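Local structure of HD domain protein (Enterococcus faecalis, 4LRL) at residues L58-A62 / E63-L67; F88-S91 / L92-E96. The protein probably hydrolyses deoxyribonucleoside triphosphates, as a metal-dependent HD-domain phosphohydrolase whose activity is switched up or down by bound nucleotides such as dGTP and dTTP. One frame throughout, in Å; residues are numbered along the deposited sequence.

Contact 1: residues L58-A62 / E63-L67; sequences LINSA and EVQRL. With DGT (2'-deoxyguanosine-5'-triphosphate), chain O.
Gln-65 reaches back across the turn to Ile-59, at the end of the preceding helix, and its side chain carries this contact. CB starts out over the Ser-61 carbonyl, 3.5 Å from Ser-61 O, and CG stays on that oxygen while also nearing Asn-60 O. There the chain bends (chi2 -62°), which swings the amide away from its own helix and toward helix 53-60. CD comes up to the Ile-59 carbonyl, and NE2 closes on Ile-59 O at 2.6 Å, in the plane of the Gln-65 amide but tilted from that of the carbonyl. The other N-H of NE2 runs almost straight (169°) to the guanine O6 of dGTP, 3.1 Å away. Both bonds fix the amide's rotation, and OE1 is taken by Arg-68.

Asn-60 continues along the same Watson-Crick edge: its OD1 accepts from guanine N1 at 3.0 Å and from N2 as well, while Ile-59 sets CG2 against O6. Behind this, Ser-61 sits at the N-cap of the short helix 62-65. Its O takes the Gln-65 N-H at 3.0 Å, and its OG folds back to bond Leu-58 O, which Ser-61 N also reaches. Val-64 presses CG2 against that same Leu-58 carbonyl. Lys-38 and Arg-68, with Arg-350 and Lys-354 of the second subunit, also bond the nucleotide. The junction of helices 53-60 and 62-65 thus forms a guanine-recognition site at a subunit interface, where Asn-60 and Gln-65 match the donors and acceptor of the base, consistent with an allosteric dGTP pocket.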
loop_
_atom_site.group_PDB
_atom_site.type_symbol
_atom_site.label_atom_id
_atom_site.label_comp_id
_atom_site.label_asym_id
_atom_site.label_seq_id
_atom_site.Cartn_x
_atom_site.Cartn_y
_atom_site.Cartn_z
ATOM N N LEU C 58 -9.225 9.096 31.020
ATOM C CA LEU C 58 -7.845 8.627 31.130
ATOM C C LEU C 58 -6.981 9.216 30.022
ATOM O O LEU C 58 -5.867 9.677 30.287
ATOM C CB LEU C 58 -7.766 7.099 31.147
ATOM C CG LEU C 58 -8.154 6.403 32.462
ATOM C CD1 LEU C 58 -8.185 4.889 32.264
ATOM C CD2 LEU C 58 -7.229 6.770 33.627
ATOM N N ILE C 59 -7.507 9.221 28.793
ATOM C CA ILE C 59 -6.820 9.809 27.644
ATOM C C ILE C 59 -6.526 11.278 27.891
ATOM O O ILE C 59 -5.442 11.759 27.597
ATOM C CB ILE C 59 -7.655 9.646 26.341
ATOM C CG1 ILE C 59 -7.700 8.166 25.936
ATOM C CG2 ILE C 59 -7.104 10.544 25.211
ATOM C CD1 ILE C 59 -8.669 7.835 24.828
ATOM N N ASN C 60 -7.507 11.972 28.456
ATOM C CA ASN C 60 -7.417 13.396 28.718
ATOM C C ASN C 60 -6.560 13.754 29.929
ATOM O O ASN C 60 -6.219 14.929 30.111
ATOM C CB ASN C 60 -8.822 13.993 28.865
ATOM C CG ASN C 60 -9.500 14.224 27.527
ATOM O OD1 ASN C 60 -8.847 14.277 26.479
ATOM N ND2 ASN C 60 -10.821 14.380 27.557
ATOM N N SER C 61 -6.216 12.749 30.740
ATOM C CA SER C 61 -5.480 12.957 31.994
ATOM C C SER C 61 -4.035 13.423 31.760
ATOM O O SER C 61 -3.453 13.126 30.719
ATOM C CB SER C 61 -5.482 11.679 32.840
ATOM O OG SER C 61 -4.498 10.767 32.379
ATOM N N ALA C 62 -3.470 14.125 32.746
ATOM C CA ALA C 62 -2.148 14.751 32.635
ATOM C C ALA C 62 -1.018 13.776 32.316
ATOM O O ALA C 62 -0.127 14.090 31.530
ATOM C CB ALA C 62 -1.822 15.523 33.911
ATOM N N GLU C 63 -1.074 12.597 32.931
ATOM C CA GLU C 63 -0.019 11.601 32.832
ATOM C C GLU C 63 -0.010 10.884 31.478
ATOM O O GLU C 63 1.037 10.429 31.027
ATOM C CB GLU C 63 -0.144 10.584 33.969
ATOM C CG GLU C 63 0.098 11.146 35.368
ATOM C CD GLU C 63 -1.117 11.869 35.940
ATOM O OE1 GLU C 63 -2.237 11.661 35.417
ATOM O OE2 GLU C 63 -0.950 12.643 36.914
ATOM N N VAL C 64 -1.175 10.768 30.847
ATOM C CA VAL C 64 -1.276 10.177 29.519
ATOM C C VAL C 64 -0.897 11.222 28.462
ATOM O O VAL C 64 -0.205 10.904 27.503
ATOM C CB VAL C 64 -2.682 9.584 29.256
ATOM C CG1 VAL C 64 -2.833 9.108 27.810
ATOM C CG2 VAL C 64 -2.948 8.412 30.201
ATOM N N GLN C 65 -1.325 12.464 28.664
ATOM C CA GLN C 65 -1.051 13.542 27.721
ATOM C C GLN C 65 0.438 13.791 27.489
ATOM O O GLN C 65 0.837 14.164 26.381
ATOM C CB GLN C 65 -1.718 14.845 28.166
ATOM C CG GLN C 65 -3.226 14.849 27.981
ATOM C CD GLN C 65 -3.653 14.705 26.528
ATOM O OE1 GLN C 65 -3.197 15.446 25.658
ATOM N NE2 GLN C 65 -4.552 13.764 26.269
ATOM N N ARG C 66 1.253 13.588 28.524
ATOM C CA ARG C 66 2.676 13.895 28.422
ATOM C C ARG C 66 3.419 12.867 27.559
ATOM O O ARG C 66 4.537 13.114 27.099
ATOM C CB ARG C 66 3.317 14.072 29.809
ATOM C CG ARG C 66 3.330 12.844 30.680
ATOM C CD ARG C 66 4.620 12.760 31.480
ATOM N NE ARG C 66 4.980 11.358 31.648
ATOM C CZ ARG C 66 6.202 10.882 31.876
ATOM N NH1 ARG C 66 6.348 9.571 31.989
ATOM N NH2 ARG C 66 7.265 11.686 31.998
ATOM N N LEU C 67 2.774 11.730 27.316
ATOM C CA LEU C 67 3.295 10.750 26.375
ATOM C C LEU C 67 3.372 11.297 24.937
ATOM O O LEU C 67 4.083 10.744 24.117
ATOM C CB LEU C 67 2.500 9.441 26.448
ATOM C CG LEU C 67 2.448 8.718 27.800
ATOM C CD1 LEU C 67 1.691 7.381 27.708
ATOM C CD2 LEU C 67 3.848 8.512 28.416
HETATM P PG DGT O . -16.052 17.538 23.259
HETATM O O1G DGT O . -16.386 18.387 24.469
HETATM O O2G DGT O . -15.315 16.255 23.570
HETATM O O3G DGT O . -17.221 17.383 22.305
HETATM O O3B DGT O . -14.954 18.424 22.476
HETATM P PB DGT O . -14.683 18.231 20.900
HETATM O O1B DGT O . -15.150 16.862 20.476
HETATM O O2B DGT O . -15.212 19.453 20.181
HETATM O O3A DGT O . -13.069 18.324 20.824
HETATM P PA DGT O . -12.057 17.305 21.553
HETATM O O1A DGT O . -12.786 16.186 22.227
HETATM O O2A DGT O . -11.072 18.113 22.359
HETATM O "O5'" DGT O . -11.274 16.690 20.288
HETATM C "C5'" DGT O . -11.981 16.315 19.103
HETATM C "C4'" DGT O . -11.040 15.648 18.108
HETATM O "O4'" DGT O . -9.713 15.598 18.630
HETATM C "C3'" DGT O . -11.461 14.211 17.841
HETATM O "O3'" DGT O . -11.517 13.992 16.421
HETATM C "C2'" DGT O . -10.389 13.341 18.476
HETATM C "C1'" DGT O . -9.189 14.276 18.482
HETATM N N9 DGT O . -8.186 14.010 19.546
HETATM C C8 DGT O . -6.910 13.659 19.320
HETATM N N7 DGT O . -6.221 13.502 20.475
HETATM C C5 DGT O . -7.075 13.760 21.472
HETATM C C6 DGT O . -6.995 13.775 22.944
HETATM O O6 DGT O . -5.916 13.503 23.513
HETATM N N1 DGT O . -8.106 14.092 23.626
HETATM C C2 DGT O . -9.275 14.394 23.018
HETATM N N2 DGT O . -10.352 14.703 23.774
HETATM N N3 DGT O . -9.417 14.402 21.664
HETATM C C4 DGT O . -8.369 14.094 20.858
#

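Contact 2: residues F88-S91 / L92-E96. With NI (nickel (II) ion), chain N.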
loop_
_atom_site.group_PDB
_atom_site.type_symbol
_atom_site.label_atom_id
_atom_site.label_comp_id
_atom_site.label_asym_id
_atom_site.label_seq_id
_atom_site.Cartn_x
_atom_site.Cartn_y
_atom_site.Cartn_z
ATOM N N PHE C 88 2.237 8.303 23.033
ATOM C CA PHE C 88 0.807 8.563 23.152
ATOM C C PHE C 88 0.023 7.833 22.061
ATOM O O PHE C 88 -0.953 7.130 22.352
ATOM C CB PHE C 88 0.535 10.064 23.106
ATOM C CG PHE C 88 -0.932 10.435 23.178
ATOM C CD1 PHE C 88 -1.564 10.599 24.410
ATOM C CD2 PHE C 88 -1.666 10.670 22.010
ATOM C CE1 PHE C 88 -2.904 10.956 24.487
ATOM C CE2 PHE C 88 -3.012 11.032 22.080
ATOM C CZ PHE C 88 -3.629 11.175 23.323
ATOM N N SER C 89 0.451 7.978 20.810
ATOM C CA SER C 89 -0.280 7.336 19.710
ATOM C C SER C 89 -0.178 5.819 19.814
ATOM O O SER C 89 -1.130 5.116 19.508
ATOM C CB SER C 89 0.181 7.844 18.345
ATOM O OG SER C 89 1.447 7.341 18.045
ATOM N N HIS C 90 0.959 5.322 20.287
ATOM C CA HIS C 90 1.109 3.890 20.541
ATOM C C HIS C 90 0.153 3.401 21.633
ATOM O O HIS C 90 -0.439 2.326 21.508
ATOM C CB HIS C 90 2.559 3.521 20.890
ATOM C CG HIS C 90 2.703 2.147 21.484
ATOM N ND1 HIS C 90 2.454 0.991 20.768
ATOM C CD2 HIS C 90 3.071 1.746 22.725
ATOM C CE1 HIS C 90 2.656 -0.060 21.544
ATOM N NE2 HIS C 90 3.028 0.370 22.737
ATOM N N SER C 91 -0.004 4.198 22.688
ATOM C CA SER C 91 -0.891 3.856 23.795
ATOM C C SER C 91 -2.344 3.753 23.325
ATOM O O SER C 91 -3.038 2.795 23.679
ATOM C CB SER C 91 -0.752 4.858 24.941
ATOM O OG SER C 91 0.520 4.730 25.555
ATOM N N LEU C 92 -2.791 4.711 22.511
ATOM C CA LEU C 92 -4.144 4.646 21.960
ATOM C C LEU C 92 -4.294 3.451 21.033
ATOM O O LEU C 92 -5.359 2.855 20.972
ATOM C CB LEU C 92 -4.535 5.937 21.222
ATOM C CG LEU C 92 -4.574 7.301 21.927
ATOM C CD1 LEU C 92 -5.546 8.214 21.211
ATOM C CD2 LEU C 92 -4.951 7.251 23.387
ATOM N N GLY C 93 -3.218 3.104 20.324
ATOM C CA GLY C 93 -3.219 1.960 19.417
ATOM C C GLY C 93 -3.447 0.659 20.170
ATOM O O GLY C 93 -4.275 -0.175 19.772
ATOM N N VAL C 94 -2.706 0.486 21.258
ATOM C CA VAL C 94 -2.793 -0.725 22.073
ATOM C C VAL C 94 -4.189 -0.830 22.653
ATOM O O VAL C 94 -4.789 -1.890 22.618
ATOM C CB VAL C 94 -1.708 -0.743 23.177
ATOM C CG1 VAL C 94 -1.825 -2.000 24.076
ATOM C CG2 VAL C 94 -0.350 -0.679 22.536
ATOM N N TYR C 95 -4.724 0.297 23.130
ATOM C CA TYR C 95 -6.105 0.352 23.607
ATOM C C TYR C 95 -7.076 -0.089 22.510
ATOM O O TYR C 95 -7.976 -0.890 22.752
ATOM C CB TYR C 95 -6.474 1.756 24.112
ATOM C CG TYR C 95 -7.970 2.019 24.014
ATOM C CD1 TYR C 95 -8.842 1.542 24.990
ATOM C CD2 TYR C 95 -8.516 2.697 22.914
ATOM C CE1 TYR C 95 -10.218 1.751 24.894
ATOM C CE2 TYR C 95 -9.899 2.905 22.807
ATOM C CZ TYR C 95 -10.737 2.431 23.808
ATOM O OH TYR C 95 -12.091 2.630 23.734
ATOM N N GLU C 96 -6.888 0.438 21.303
ATOM C CA GLU C 96 -7.775 0.117 20.189
ATOM C C GLU C 96 -7.783 -1.367 19.799
ATOM O O GLU C 96 -8.853 -1.948 19.606
ATOM C CB GLU C 96 -7.475 0.990 18.962
ATOM C CG GLU C 96 -8.365 0.674 17.745
ATOM C CD GLU C 96 -9.863 0.918 17.976
ATOM O OE1 GLU C 96 -10.659 0.511 17.100
ATOM O OE2 GLU C 96 -10.258 1.529 19.001
HETATM NI NI NI N . 3.805 -0.605 24.516
HETATM O O HOH W 1 5.907 -0.008 23.484
HETATM O O HOH W 2 5.426 -1.527 25.569
#
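A methyl group lies over the face of a metal-binding imidazole: Val-94 CG2 comes within 3.2 Å of His-90 CE1, one turn further along the same helix. It sits about as close to His-90 O, so this one methyl is lodged in the angle between the ring and the carbonyl of the same histidine. His-90 has its CG anti to the backbone N (chi1 166°), which carries the ring along the helix toward Val-94 and turns NE2 outward to the nickel, 2.2 Å away. Two waters share the ion, and His-134, Asp-135 and Asp-207 supply the rest of the protein ligands. This is the H...HD...D signature of the HD domain, with helix 87-108 contributing its first histidine. At the other ring nitrogen, ND1 is hydrogen-bonded to Asp-210, a second-shell carboxylate that fixes the rotation of the imidazole and would be expected to strengthen its hold on the metal.

Elsewhere round the helix, Phe-88 and Leu-92 pack one turn apart. Leu-92 CG rides over one face of the phenyl ring, displaced toward its rim, while CD1 touches Phe-88 CE2 at 3.9 Å. Beneath the side chains run the regular i to i+4 bonds, among them Leu-92 N to Phe-88 O at 3.0 Å and Val-94 N to His-90 O at 2.9 Å. Gly-93 N bonds Ser-89 O in the same series. Ser-91 OG turns back to Arg-87 O, and Tyr-95, whose CB meets Ser-91 O, sends its hydroxyl to His-49 O in strand 46-52, which Leu-92 also touches through Ile-48.

How the contacts relate
Contact 1 comes first along the chain, at the junction of helices 53-60 and 62-65, and contact 2 follows near the start of helix 87-108; their centres are 12 Å apart. They meet directly: Leu-67 O lies 3.2 Å from Phe-88 N, a probable hydrogen bond, and the Phe-88 ring packs with CE1 on Gln-65 NE2. Phe-88 also touches the dGTP held by contact 1, while two residues on, His-90 binds the nickel. Helix 124-133 packs against side chains of both contacts, and both contacts touch the second subunit. One short run of helix thus lines the nucleotide pocket at Phe-88 and supplies a metal ligand at His-90, which could couple the two sites.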